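Local structure of tryptophan halogenase (Shewanella frigidimarina, 2PYX) at residues Glu60-Ser65 with Tyr170-Ala175; Gln83-Phe88 with Gly288-Lys293; Ser114-His119 with Phe465-Tyr470; Tyr445-Gln450 with Phe474-Pro479. The protein probably acts as an FAD-dependent halogenase of the tryptophan halogenase family, with monooxygenase-type flavin chemistry. All coordinates share one frame; numbering follows the deposited sequence. Where two conformers were deposited one is given.

In the fold
Contacts 1 and 2 belong to the same large mixed sheet, with centres 10 Å apart, and they touch because strand 169-172 lies beside strand 87-95. Contact 1 is buried and relies on paired backbone bonds, whereas contact 2 is only partly buried and brings a carboxylate and a proline ring together where strands give way to loops. Contacts 3 and 4 both involve helix 462-471 or the loops flanking it, and they too touch, with Gln-466 and Tyr-470 reaching Pro-448 and Thr-476. Contact 3 is buried and uses one tyrosine hydroxyl; contact 4, at the surface, joins its backbones through water. About 32 Å separates the centres of contacts 1 and 4.

Contact 1: residues Glu60-Ser65 with Tyr170-Ala175; sequences EGTWPS and YHLNAA
Glu-60 and Leu-172 form the hydrogen-bonded pair of a short antiparallel beta ladder, which ties strand 60-61 to strand 169-172 in the large mixed sheet. The exchange is mutual: Glu-60 N donates to Leu-172 O (2.9 Å), and Leu-172 N donates to Glu-60 O (2.8 Å). Gly-61 and His-171 follow as the non-hydrogen-bonded pair, their CA atoms 4.5 Å apart. Tyr-170 O then serves two donors, accepting Thr-62 N at 2.9 Å and a CA-H...O contact from Gly-61 CA at 3.3 Å.

Past this point a side chain replaces the backbone acceptor. Tyr-170 N bonds to Thr-62 OG1 (2.9 Å, N-H...O angle 155°), while the same hydroxyl donates to Trp-63 O from above its carbonyl plane. A chi1 of 87° sets OG1 between the backbone N and the carbonyl carbon and lets CG2 meet Leu-172 CD2 at 3.6 Å, the two side chains crossing nearly at right angles. A valine in place of Thr-62 would probably leave Tyr-170 N without this acceptor and Trp-63 O without this donor.

Further polar atoms are satisfied outside the ladder: Tyr-170 OH bonds to Glu-77, His-171 NE2 to Thr-274, and the backbone oxygen of Thr-62 to NZ of Lys-89, the predicted active-site lysine. Ala-174, following the N-cap Asn-173, lies close to Thr-17 of the predicted FAD site. The Glu-60 chain stays extended, with CG anti to N (chi1 -168°), and brings OE1 to 3.6 Å from Ala-174 CB.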
loop_
_atom_site.group_PDB
_atom_site.type_symbol
_atom_site.label_atom_id
_atom_site.label_comp_id
_atom_site.label_asym_id
_atom_site.label_seq_id
_atom_site.Cartn_x
_atom_site.Cartn_y
_atom_site.Cartn_z
ATOM N N GLU A 60 -2.086 7.828 -5.971
ATOM C CA GLU A 60 -1.622 6.647 -5.281
ATOM C C GLU A 60 -2.511 6.401 -4.082
ATOM O O GLU A 60 -3.073 7.357 -3.538
ATOM C CB GLU A 60 -0.190 6.868 -4.798
ATOM C CG GLU A 60 0.461 5.601 -4.340
ATOM C CD GLU A 60 1.974 5.719 -4.222
ATOM O OE1 GLU A 60 2.493 6.805 -4.517
ATOM O OE2 GLU A 60 2.628 4.713 -3.853
ATOM N N GLY A 61 -2.690 5.128 -3.724
ATOM C CA GLY A 61 -3.440 4.735 -2.549
ATOM C C GLY A 61 -2.565 4.341 -1.362
ATOM O O GLY A 61 -1.400 3.922 -1.495
ATOM N N THR A 62 -3.179 4.414 -0.185
ATOM C CA THR A 62 -2.549 4.014 1.070
ATOM C C THR A 62 -3.397 3.016 1.819
ATOM O O THR A 62 -4.526 2.716 1.444
ATOM C CB THR A 62 -2.286 5.207 2.005
ATOM O OG1 THR A 62 -3.429 5.480 2.816
ATOM C CG2 THR A 62 -1.921 6.426 1.256
ATOM N N TRP A 63 -2.804 2.497 2.886
ATOM C CA TRP A 63 -3.499 1.656 3.861
ATOM C C TRP A 63 -3.858 2.571 5.048
ATOM O O TRP A 63 -3.406 3.713 5.129
ATOM C CB TRP A 63 -2.659 0.395 4.257
ATOM C CG TRP A 63 -2.810 -0.722 3.238
ATOM C CD1 TRP A 63 -2.321 -0.729 1.959
ATOM C CD2 TRP A 63 -3.544 -1.952 3.389
ATOM N NE1 TRP A 63 -2.691 -1.888 1.319
ATOM C CE2 TRP A 63 -3.434 -2.657 2.171
ATOM C CE3 TRP A 63 -4.265 -2.533 4.432
ATOM C CZ2 TRP A 63 -4.062 -3.878 1.961
ATOM C CZ3 TRP A 63 -4.844 -3.753 4.234
ATOM C CH2 TRP A 63 -4.743 -4.419 3.025
ATOM N N PRO A 64 -4.664 2.053 5.969
ATOM C CA PRO A 64 -5.000 2.847 7.141
ATOM C C PRO A 64 -3.834 3.223 8.027
ATOM O O PRO A 64 -3.961 4.169 8.800
ATOM C CB PRO A 64 -5.973 1.948 7.891
ATOM C CG PRO A 64 -6.593 1.060 6.841
ATOM C CD PRO A 64 -5.448 0.807 5.884
ATOM N N SER A 65 -2.724 2.504 7.906
ATOM C CA SER A 65 -1.490 2.851 8.598
ATOM C C SER A 65 -1.079 4.308 8.371
ATOM O O SER A 65 -0.467 4.934 9.256
ATOM C CB SER A 65 -0.381 1.921 8.128
ATOM O OG SER A 65 -0.321 1.895 6.709
ATOM N N TYR A 170 -6.099 6.605 2.359
ATOM C CA TYR A 170 -6.271 7.704 1.426
ATOM C C TYR A 170 -5.962 7.350 -0.030
ATOM O O TYR A 170 -5.211 6.428 -0.325
ATOM C CB TYR A 170 -5.381 8.889 1.812
ATOM C CG TYR A 170 -5.529 9.337 3.260
ATOM C CD1 TYR A 170 -6.538 10.218 3.634
ATOM C CD2 TYR A 170 -4.631 8.896 4.219
ATOM C CE1 TYR A 170 -6.655 10.646 4.950
ATOM C CE2 TYR A 170 -4.745 9.287 5.536
ATOM C CZ TYR A 170 -5.758 10.171 5.891
ATOM O OH TYR A 170 -5.851 10.586 7.202
ATOM N N HIS A 171 -6.548 8.143 -0.921
ATOM C CA HIS A 171 -6.012 8.369 -2.262
ATOM C C HIS A 171 -5.362 9.752 -2.229
ATOM O O HIS A 171 -5.952 10.687 -1.670
ATOM C CB HIS A 171 -7.134 8.370 -3.294
ATOM C CG HIS A 171 -7.860 7.070 -3.413
ATOM N ND1 HIS A 171 -9.237 6.979 -3.390
ATOM C CD2 HIS A 171 -7.401 5.808 -3.598
ATOM C CE1 HIS A 171 -9.587 5.712 -3.531
ATOM N NE2 HIS A 171 -8.492 4.981 -3.658
ATOM N N LEU A 172 -4.181 9.882 -2.827
ATOM C CA LEU A 172 -3.427 11.135 -2.733
ATOM C C LEU A 172 -2.589 11.384 -3.979
ATOM O O LEU A 172 -2.350 10.471 -4.759
ATOM C CB LEU A 172 -2.538 11.137 -1.467
ATOM C CG LEU A 172 -1.503 10.000 -1.302
ATOM C CD1 LEU A 172 -0.200 10.191 -2.111
ATOM C CD2 LEU A 172 -1.119 9.783 0.166
ATOM N N ASN A 173 -2.160 12.631 -4.133
ATOM C CA ASN A 173 -1.150 13.009 -5.140
ATOM C C ASN A 173 0.223 12.890 -4.459
ATOM O O ASN A 173 0.524 13.646 -3.520
ATOM C CB ASN A 173 -1.434 14.446 -5.581
ATOM C CG ASN A 173 -0.409 14.999 -6.568
ATOM O OD1 ASN A 173 0.805 14.818 -6.422
ATOM N ND2 ASN A 173 -0.913 15.774 -7.548
ATOM N N ALA A 174 1.036 11.944 -4.881
ATOM C CA ALA A 174 2.310 11.689 -4.189
ATOM C C ALA A 174 3.305 12.840 -4.241
ATOM O O ALA A 174 4.064 13.070 -3.280
ATOM C CB ALA A 174 2.963 10.417 -4.693
ATOM N N ALA A 175 3.350 13.546 -5.366
ATOM C CA ALA A 175 4.286 14.656 -5.478
ATOM C C ALA A 175 3.903 15.772 -4.496
ATOM O O ALA A 175 4.755 16.390 -3.852
ATOM C CB ALA A 175 4.332 15.205 -6.890
#

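Contact 2: residues Gln83-Phe88 with Gly288-Lys293; sequences QCDASF and GLPTRK
Ser-87 and Leu-289 mark the closest backbone approach, with CA atoms 5.6 Å apart, yet the two segments share no beta bridge; the first turns at Asp-85, whose phi/psi of 50°/49° is left-handed. Residues 288-293 hold the turn of a beta hairpin between antiparallel strands 282-288 and 292-299, with Leu-289 N bonded to Arg-292 O, and it packs on the loop from helix 77-83 into strand 87-95.

Side chains, together with the carbonyls of Asp-85 and Ala-86, make the contact. With CG anti to the backbone N (chi1 -162°), the Asp-85 carboxylate extends past the Pro-290 ring to Thr-291. Thr-291 OG1 donates to Asp-85 OD2 at 2.5 Å, a very short and doubtful length, since Asp-85 was modelled in two conformers. The Pro-290 ring packs on the 83-88 backbone, its CG 3.3 Å from Ala-86 O. Asp-85 O is buried against carbon, 3.2 Å from Pro-290 CD and 3.5 Å from Leu-289 CD2, with no polar partner in the model.

With its one assigned polar link of doubtful length, the contact rests more firmly on packing of Asp-85 and the carbonyl oxygens against Pro-290 and Leu-289 carbons.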
loop_
_atom_site.group_PDB
_atom_site.type_symbol
_atom_site.label_atom_id
_atom_site.label_comp_id
_atom_site.label_asym_id
_atom_site.label_seq_id
_atom_site.Cartn_x
_atom_site.Cartn_y
_atom_site.Cartn_z
ATOM N N GLN A 83 -3.789 19.964 0.972
ATOM C CA GLN A 83 -2.552 20.196 0.212
ATOM C C GLN A 83 -2.150 19.057 -0.734
ATOM O O GLN A 83 -1.367 19.256 -1.670
ATOM C CB GLN A 83 -1.426 20.554 1.178
ATOM C CG GLN A 83 -1.698 21.897 1.856
ATOM C CD GLN A 83 -0.740 22.197 2.993
ATOM O OE1 GLN A 83 0.441 21.864 2.926
ATOM N NE2 GLN A 83 -1.252 22.826 4.052
ATOM N N CYS A 84 -2.669 17.852 -0.489
ATOM C CA CYS A 84 -2.232 16.677 -1.240
ATOM C C CYS A 84 -3.297 16.124 -2.183
ATOM O O CYS A 84 -3.164 14.987 -2.667
ATOM C CB CYS A 84 -1.757 15.589 -0.264
ATOM S SG CYS A 84 -0.424 16.204 0.780
ATOM N N ASP A 85 -4.347 16.909 -2.418
ATOM C CA ASP A 85 -5.460 16.502 -3.273
ATOM C C ASP A 85 -5.968 15.125 -2.859
ATOM O O ASP A 85 -6.144 14.245 -3.682
ATOM C CB ASP A 85 -5.029 16.513 -4.751
ATOM C CG ASP A 85 -6.209 16.533 -5.722
ATOM O OD1 ASP A 85 -7.354 16.761 -5.288
ATOM O OD2 ASP A 85 -5.977 16.337 -6.931
ATOM N N ALA A 86 -6.212 14.956 -1.576
ATOM C CA ALA A 86 -6.550 13.635 -1.049
ATOM C C ALA A 86 -8.056 13.391 -0.937
ATOM O O ALA A 86 -8.856 14.322 -0.797
ATOM C CB ALA A 86 -5.923 13.451 0.303
ATOM N N SER A 87 -8.423 12.117 -1.050
ATOM C CA SER A 87 -9.759 11.645 -0.712
ATOM C C SER A 87 -9.609 10.401 0.174
ATOM O O SER A 87 -8.500 9.859 0.352
ATOM C CB SER A 87 -10.580 11.332 -1.968
ATOM O OG SER A 87 -11.938 11.070 -1.649
ATOM N N PHE A 88 -10.722 9.933 0.751
ATOM C CA PHE A 88 -10.718 8.786 1.652
ATOM C C PHE A 88 -10.840 7.511 0.878
ATOM O O PHE A 88 -11.705 7.393 0.026
ATOM C CB PHE A 88 -11.878 8.891 2.650
ATOM C CG PHE A 88 -11.886 10.186 3.392
ATOM C CD1 PHE A 88 -10.969 10.429 4.400
ATOM C CD2 PHE A 88 -12.768 11.179 3.043
ATOM C CE1 PHE A 88 -10.973 11.655 5.052
ATOM C CE2 PHE A 88 -12.756 12.404 3.683
ATOM C CZ PHE A 88 -11.864 12.633 4.677
ATOM N N GLY A 288 -9.830 7.652 -7.391
ATOM C CA GLY A 288 -10.597 8.902 -7.410
ATOM C C GLY A 288 -10.038 9.913 -6.425
ATOM O O GLY A 288 -10.026 9.672 -5.201
ATOM N N LEU A 289 -9.518 11.021 -6.972
ATOM C CA LEU A 289 -9.112 12.212 -6.206
ATOM C C LEU A 289 -10.241 13.249 -6.344
ATOM O O LEU A 289 -11.164 13.054 -7.104
ATOM C CB LEU A 289 -7.782 12.811 -6.710
ATOM C CG LEU A 289 -6.577 11.859 -6.807
ATOM C CD1 LEU A 289 -5.361 12.593 -7.320
ATOM C CD2 LEU A 289 -6.249 11.215 -5.494
ATOM N N PRO A 290 -10.200 14.302 -5.535
ATOM C CA PRO A 290 -11.266 15.293 -5.670
ATOM C C PRO A 290 -11.331 15.951 -7.048
ATOM O O PRO A 290 -12.418 16.216 -7.523
ATOM C CB PRO A 290 -10.907 16.326 -4.600
ATOM C CG PRO A 290 -10.074 15.604 -3.615
ATOM C CD PRO A 290 -9.286 14.608 -4.425
ATOM N N THR A 291 -10.169 16.207 -7.648
ATOM C CA THR A 291 -10.058 16.992 -8.877
ATOM C C THR A 291 -10.152 16.130 -10.147
ATOM O O THR A 291 -10.483 16.628 -11.211
ATOM C CB THR A 291 -8.730 17.786 -8.887
ATOM O OG1 THR A 291 -7.615 16.895 -8.701
ATOM C CG2 THR A 291 -8.703 18.813 -7.739
ATOM N N ARG A 292 -9.863 14.835 -10.035
ATOM C CA ARG A 292 -9.765 13.975 -11.219
ATOM C C ARG A 292 -9.527 12.550 -10.768
ATOM O O ARG A 292 -9.377 12.324 -9.584
ATOM C CB ARG A 292 -8.570 14.374 -12.062
ATOM C CG ARG A 292 -7.273 14.363 -11.279
ATOM C CD ARG A 292 -6.088 14.781 -12.111
ATOM N NE ARG A 292 -4.834 14.534 -11.401
ATOM C CZ ARG A 292 -4.261 13.335 -11.240
ATOM N NH1 ARG A 292 -4.810 12.229 -11.739
ATOM N NH2 ARG A 292 -3.124 13.241 -10.563
ATOM N N LYS A 293 -9.478 11.632 -11.724
ATOM C CA LYS A 293 -9.109 10.232 -11.456
ATOM C C LYS A 293 -7.742 9.909 -12.060
ATOM O O LYS A 293 -7.302 10.519 -13.040
ATOM C CB LYS A 293 -10.142 9.277 -12.036
ATOM C CG LYS A 293 -11.506 9.358 -11.362
ATOM C CD LYS A 293 -12.580 8.602 -12.102
ATOM C CE LYS A 293 -13.131 9.426 -13.266
ATOM N NZ LYS A 293 -14.126 8.672 -14.085
#

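Contact 3: residues Ser114-His119 with Phe465-Tyr470; sequences SLPHGH and FQYVLY
Tyr-467 meets Ser-114 and Pro-116 in a buried loop-on-helix contact, where helix 462-471 packs against the loop between strand 108-112 and helix 125-128. The evidence is one hydrogen bond and a small apolar overlap. Tyr-467 CG stands anti to the carbonyl carbon and beside the backbone N (chi1 -78°), which directs the phenol to the loop. Its OH donates to Ser-114 O over 2.8 Å, with a C=O...donor angle of 145° and the hydroxyl tilted 29° from the carbonyl plane. That oxygen lies at the edge of the tyrosine ring, near its plane.

Pro-116 crosses the phenol end obliquely, its CD 3.6 Å from Tyr-467 OH and its CG 4.1 Å from Tyr-467 CZ. A phenylalanine at Tyr-467 would probably deprive Ser-114 O of this donor and open a small gap beside Pro-116.

Phe-137 and Val-141 of helix 137-141 also touch the Tyr-467 ring. Gln-466 turns OE1 toward Pro-116 CG (4.3 Å), while its NE2 bonds to Pro-448 O and Asp-123.

The Tyr-467 side chain is about 8 Å from that of Glu-361, predicted to bind tryptophan. Pro-116 to His-119 is a type II beta turn, with Gly-118 at the third position, where such turns commonly carry glycine.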
loop_
_atom_site.group_PDB
_atom_site.type_symbol
_atom_site.label_atom_id
_atom_site.label_comp_id
_atom_site.label_asym_id
_atom_site.label_seq_id
_atom_site.Cartn_x
_atom_site.Cartn_y
_atom_site.Cartn_z
ATOM N N SER A 114 -12.029 -2.264 6.945
ATOM C CA SER A 114 -12.596 -2.620 8.238
ATOM C C SER A 114 -12.412 -4.104 8.499
ATOM O O SER A 114 -12.638 -4.934 7.601
ATOM C CB SER A 114 -14.091 -2.362 8.271
ATOM O OG SER A 114 -14.423 -1.015 8.461
ATOM N N LEU A 115 -12.035 -4.479 9.716
ATOM C CA LEU A 115 -12.007 -5.895 10.089
ATOM C C LEU A 115 -13.414 -6.425 10.331
ATOM O O LEU A 115 -14.327 -5.659 10.687
ATOM C CB LEU A 115 -11.144 -6.135 11.327
ATOM C CG LEU A 115 -9.676 -5.728 11.187
ATOM C CD1 LEU A 115 -8.991 -5.879 12.522
ATOM C CD2 LEU A 115 -8.980 -6.568 10.151
ATOM N N PRO A 116 -13.595 -7.740 10.182
ATOM C CA PRO A 116 -14.889 -8.351 10.418
ATOM C C PRO A 116 -15.437 -8.005 11.784
ATOM O O PRO A 116 -14.696 -7.983 12.747
ATOM C CB PRO A 116 -14.573 -9.834 10.314
ATOM C CG PRO A 116 -13.492 -9.881 9.251
ATOM C CD PRO A 116 -12.624 -8.737 9.659
ATOM N N HIS A 117 -16.724 -7.736 11.840
ATOM C CA HIS A 117 -17.347 -7.330 13.098
ATOM C C HIS A 117 -17.166 -8.375 14.178
ATOM O O HIS A 117 -17.254 -9.572 13.915
ATOM C CB HIS A 117 -18.810 -7.086 12.887
ATOM C CG HIS A 117 -19.476 -6.445 14.059
ATOM N ND1 HIS A 117 -19.373 -5.096 14.318
ATOM C CD2 HIS A 117 -20.312 -6.951 14.994
ATOM C CE1 HIS A 117 -20.076 -4.811 15.403
ATOM N NE2 HIS A 117 -20.666 -5.915 15.820
ATOM N N GLY A 118 -16.909 -7.904 15.393
ATOM C CA GLY A 118 -16.700 -8.792 16.550
ATOM C C GLY A 118 -15.439 -9.620 16.521
ATOM O O GLY A 118 -15.356 -10.631 17.207
ATOM N N HIS A 119 -14.435 -9.194 15.752
ATOM C CA HIS A 119 -13.204 -9.963 15.593
ATOM C C HIS A 119 -12.470 -10.268 16.911
ATOM O O HIS A 119 -11.805 -11.288 17.018
ATOM C CB HIS A 119 -12.268 -9.278 14.584
ATOM C CG HIS A 119 -11.873 -7.889 14.953
ATOM N ND1 HIS A 119 -10.749 -7.608 15.700
ATOM C CD2 HIS A 119 -12.438 -6.696 14.655
ATOM C CE1 HIS A 119 -10.651 -6.301 15.860
ATOM N NE2 HIS A 119 -11.663 -5.727 15.239
ATOM N N PHE A 465 -7.218 -12.178 3.613
ATOM C CA PHE A 465 -7.278 -13.408 2.861
ATOM C C PHE A 465 -8.705 -13.907 2.785
ATOM O O PHE A 465 -9.156 -14.381 1.735
ATOM C CB PHE A 465 -6.339 -14.450 3.447
ATOM C CG PHE A 465 -4.893 -14.132 3.222
ATOM C CD1 PHE A 465 -4.231 -13.249 4.057
ATOM C CD2 PHE A 465 -4.213 -14.660 2.134
ATOM C CE1 PHE A 465 -2.894 -12.933 3.827
ATOM C CE2 PHE A 465 -2.895 -14.346 1.894
ATOM C CZ PHE A 465 -2.231 -13.480 2.753
ATOM N N GLN A 466 -9.456 -13.808 3.872
ATOM C CA GLN A 466 -10.865 -14.196 3.844
ATOM C C GLN A 466 -11.665 -13.344 2.870
ATOM O O GLN A 466 -12.481 -13.851 2.102
ATOM C CB GLN A 466 -11.467 -14.049 5.248
ATOM C CG GLN A 466 -10.805 -14.961 6.286
ATOM C CD GLN A 466 -11.248 -14.675 7.711
ATOM O OE1 GLN A 466 -11.829 -13.612 7.999
ATOM N NE2 GLN A 466 -11.015 -15.650 8.607
ATOM N N TYR A 467 -11.436 -12.041 2.895
ATOM C CA TYR A 467 -12.220 -11.148 2.036
ATOM C C TYR A 467 -11.995 -11.469 0.561
ATOM O O TYR A 467 -12.928 -11.431 -0.233
ATOM C CB TYR A 467 -11.870 -9.695 2.269
ATOM C CG TYR A 467 -12.457 -9.088 3.491
ATOM C CD1 TYR A 467 -13.847 -9.086 3.706
ATOM C CD2 TYR A 467 -11.658 -8.426 4.403
ATOM C CE1 TYR A 467 -14.399 -8.447 4.852
ATOM C CE2 TYR A 467 -12.232 -7.763 5.544
ATOM C CZ TYR A 467 -13.592 -7.804 5.752
ATOM O OH TYR A 467 -14.133 -7.144 6.861
ATOM N N VAL A 468 -10.745 -11.734 0.177
ATOM C CA VAL A 468 -10.448 -12.071 -1.212
ATOM C C VAL A 468 -10.946 -13.473 -1.540
ATOM O O VAL A 468 -11.647 -13.672 -2.548
ATOM C CB VAL A 468 -8.949 -11.882 -1.543
ATOM C CG1 VAL A 468 -8.628 -12.428 -2.956
ATOM C CG2 VAL A 468 -8.592 -10.405 -1.473
ATOM N N LEU A 469 -10.596 -14.462 -0.727
ATOM C CA LEU A 469 -10.961 -15.842 -1.014
ATOM C C LEU A 469 -12.469 -15.971 -1.213
ATOM O O LEU A 469 -12.934 -16.574 -2.177
ATOM C CB LEU A 469 -10.482 -16.750 0.122
ATOM C CG LEU A 469 -10.459 -18.248 -0.098
ATOM C CD1 LEU A 469 -9.449 -18.658 -1.150
ATOM C CD2 LEU A 469 -10.124 -18.989 1.179
ATOM N N TYR A 470 -13.232 -15.447 -0.262
ATOM C CA TYR A 470 -14.683 -15.591 -0.292
ATOM C C TYR A 470 -15.360 -14.514 -1.115
ATOM O O TYR A 470 -16.476 -14.725 -1.611
ATOM C CB TYR A 470 -15.247 -15.713 1.112
ATOM C CG TYR A 470 -14.668 -16.940 1.797
ATOM C CD1 TYR A 470 -14.779 -18.227 1.242
ATOM C CD2 TYR A 470 -13.883 -16.808 2.938
ATOM C CE1 TYR A 470 -14.174 -19.323 1.799
ATOM C CE2 TYR A 470 -13.286 -17.938 3.521
ATOM C CZ TYR A 470 -13.419 -19.177 2.971
ATOM O OH TYR A 470 -12.805 -20.274 3.526
#

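Contact 4: residues Tyr445-Gln450 with Phe474-Pro479; sequences YQTPSQ and FNTQLP
Gln-477 lies beside Tyr-445, and its side chain can be traced atom by atom across the contact. CB comes first, 4.1 Å from Tyr-445 CA. CG is anti to the backbone N (chi1 -175°), and the extended chain then carries the amide to the tyrosine ring, where CD is 4.0 Å from CD1 of Tyr-445. At the tip, OE1 lies in the plane of that ring at its edge, 3.5 Å from Tyr-445 CD1, the amide and ring planes being 62° apart. OE1 also accepts a hydrogen from a water at 2.6 Å, which gives its other bond to Tyr-445 O.

A second water donates to Tyr-445 O (2.9 Å) and to Gln-477 O (2.7 Å). Tyr-445 O is thus gripped by two waters; no direct bond links the two segments, though Gln-477 is bonded through its backbone to Arg-444, just before Tyr-445. Thr-476 turns its methyl to the other backbone, CG2 3.6 Å from Gln-446 C, while its OG1 bonds to Tyr-470 OH and Trp-443 O.

These loops flank helix 462-471, the first arriving from helix 434-443 and the second leading to helix 484-507. Thr-447 and Pro-448 rest on Tyr-470 of helix 462-471, and Phe-474 touches Leu-469 there.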
loop_
_atom_site.group_PDB
_atom_site.type_symbol
_atom_site.label_atom_id
_atom_site.label_comp_id
_atom_site.label_asym_id
_atom_site.label_seq_id
_atom_site.Cartn_x
_atom_site.Cartn_y
_atom_site.Cartn_z
ATOM N N TYR A 445 -10.528 -26.918 2.967
ATOM C CA TYR A 445 -11.029 -27.701 4.091
ATOM C C TYR A 445 -11.277 -26.907 5.347
ATOM O O TYR A 445 -12.015 -27.358 6.233
ATOM C CB TYR A 445 -10.124 -28.911 4.380
ATOM C CG TYR A 445 -10.043 -29.820 3.209
ATOM C CD1 TYR A 445 -11.100 -30.651 2.904
ATOM C CD2 TYR A 445 -8.935 -29.816 2.369
ATOM C CE1 TYR A 445 -11.048 -31.462 1.793
ATOM C CE2 TYR A 445 -8.875 -30.631 1.271
ATOM C CZ TYR A 445 -9.933 -31.454 0.994
ATOM O OH TYR A 445 -9.900 -32.300 -0.128
ATOM N N GLN A 446 -10.687 -25.721 5.453
ATOM C CA GLN A 446 -10.958 -24.830 6.582
ATOM C C GLN A 446 -10.742 -23.378 6.180
ATOM O O GLN A 446 -9.983 -23.094 5.252
ATOM C CB GLN A 446 -10.107 -25.170 7.797
ATOM C CG GLN A 446 -8.602 -25.007 7.588
ATOM C CD GLN A 446 -7.823 -25.348 8.834
ATOM O OE1 GLN A 446 -8.162 -26.313 9.547
ATOM N NE2 GLN A 446 -6.790 -24.553 9.136
ATOM N N THR A 447 -11.382 -22.449 6.868
ATOM C CA THR A 447 -11.201 -21.060 6.536
ATOM C C THR A 447 -9.797 -20.567 6.877
ATOM O O THR A 447 -9.150 -21.091 7.799
ATOM C CB THR A 447 -12.214 -20.141 7.217
ATOM O OG1 THR A 447 -12.036 -20.218 8.636
ATOM C CG2 THR A 447 -13.628 -20.538 6.852
ATOM N N PRO A 448 -9.335 -19.516 6.177
ATOM C CA PRO A 448 -8.113 -18.818 6.620
ATOM C C PRO A 448 -8.322 -18.321 8.040
ATOM O O PRO A 448 -9.432 -17.957 8.443
ATOM C CB PRO A 448 -7.981 -17.638 5.644
ATOM C CG PRO A 448 -8.825 -18.091 4.385
ATOM C CD PRO A 448 -9.954 -18.875 4.994
ATOM N N SER A 449 -7.244 -18.355 8.811
ATOM C CA SER A 449 -7.332 -17.865 10.183
ATOM C C SER A 449 -6.010 -17.298 10.633
ATOM O O SER A 449 -5.014 -17.402 9.948
ATOM C CB SER A 449 -7.762 -18.979 11.147
ATOM O OG SER A 449 -6.646 -19.801 11.400
ATOM N N GLN A 450 -6.028 -16.684 11.813
ATOM C CA GLN A 450 -4.779 -16.166 12.400
ATOM C C GLN A 450 -3.728 -17.242 12.577
ATOM O O GLN A 450 -2.511 -16.945 12.607
ATOM C CB GLN A 450 -5.033 -15.494 13.752
ATOM N N PHE A 474 -14.728 -18.761 -3.510
ATOM C CA PHE A 474 -14.005 -20.006 -3.273
ATOM C C PHE A 474 -14.776 -20.911 -2.319
ATOM O O PHE A 474 -15.354 -20.420 -1.345
ATOM C CB PHE A 474 -12.650 -19.652 -2.680
ATOM C CG PHE A 474 -11.708 -20.821 -2.507
ATOM C CD1 PHE A 474 -10.770 -21.124 -3.462
ATOM C CD2 PHE A 474 -11.685 -21.552 -1.302
ATOM C CE1 PHE A 474 -9.848 -22.131 -3.261
ATOM C CE2 PHE A 474 -10.778 -22.554 -1.128
ATOM C CZ PHE A 474 -9.863 -22.850 -2.087
ATOM N N ASN A 475 -14.803 -22.204 -2.600
ATOM C CA ASN A 475 -15.542 -23.150 -1.757
ATOM C C ASN A 475 -14.671 -23.791 -0.685
ATOM O O ASN A 475 -13.615 -24.341 -0.993
ATOM C CB ASN A 475 -16.163 -24.249 -2.613
ATOM C CG ASN A 475 -17.290 -23.746 -3.490
ATOM O OD1 ASN A 475 -17.313 -24.032 -4.676
ATOM N ND2 ASN A 475 -18.246 -23.033 -2.909
ATOM N N THR A 476 -15.157 -23.720 0.559
ATOM C CA THR A 476 -14.503 -24.329 1.712
ATOM C C THR A 476 -15.513 -25.284 2.335
ATOM O O THR A 476 -16.692 -24.929 2.504
ATOM C CB THR A 476 -14.070 -23.276 2.719
ATOM O OG1 THR A 476 -13.062 -22.457 2.118
ATOM C CG2 THR A 476 -13.524 -23.863 3.962
ATOM N N GLN A 477 -15.053 -26.490 2.644
ATOM C CA GLN A 477 -15.867 -27.496 3.328
ATOM C C GLN A 477 -16.441 -26.938 4.614
ATOM O O GLN A 477 -15.724 -26.296 5.401
ATOM C CB GLN A 477 -15.013 -28.744 3.599
ATOM C CG GLN A 477 -15.726 -29.953 4.207
ATOM C CD GLN A 477 -14.918 -31.195 4.057
ATOM O OE1 GLN A 477 -13.929 -31.379 4.745
ATOM N NE2 GLN A 477 -15.321 -32.066 3.135
ATOM N N LEU A 478 -17.730 -27.163 4.858
ATOM C CA LEU A 478 -18.351 -26.613 6.076
ATOM C C LEU A 478 -17.832 -27.291 7.337
ATOM O O LEU A 478 -17.625 -28.504 7.354
ATOM C CB LEU A 478 -19.868 -26.749 6.021
ATOM C CG LEU A 478 -20.605 -26.151 4.841
ATOM C CD1 LEU A 478 -22.094 -26.270 5.130
ATOM C CD2 LEU A 478 -20.233 -24.711 4.640
ATOM N N PRO A 479 -17.597 -26.497 8.395
ATOM C CA PRO A 479 -17.310 -27.052 9.720
ATOM C C PRO A 479 -18.414 -27.988 10.171
ATOM O O PRO A 479 -19.586 -27.757 9.862
ATOM C CB PRO A 479 -17.307 -25.825 10.624
ATOM C CG PRO A 479 -16.996 -24.711 9.735
ATOM C CD PRO A 479 -17.562 -25.021 8.397
HETATM O O HOH W 1 -14.221 -26.209 7.681
HETATM O O HOH W 2 -13.149 -29.789 6.703
#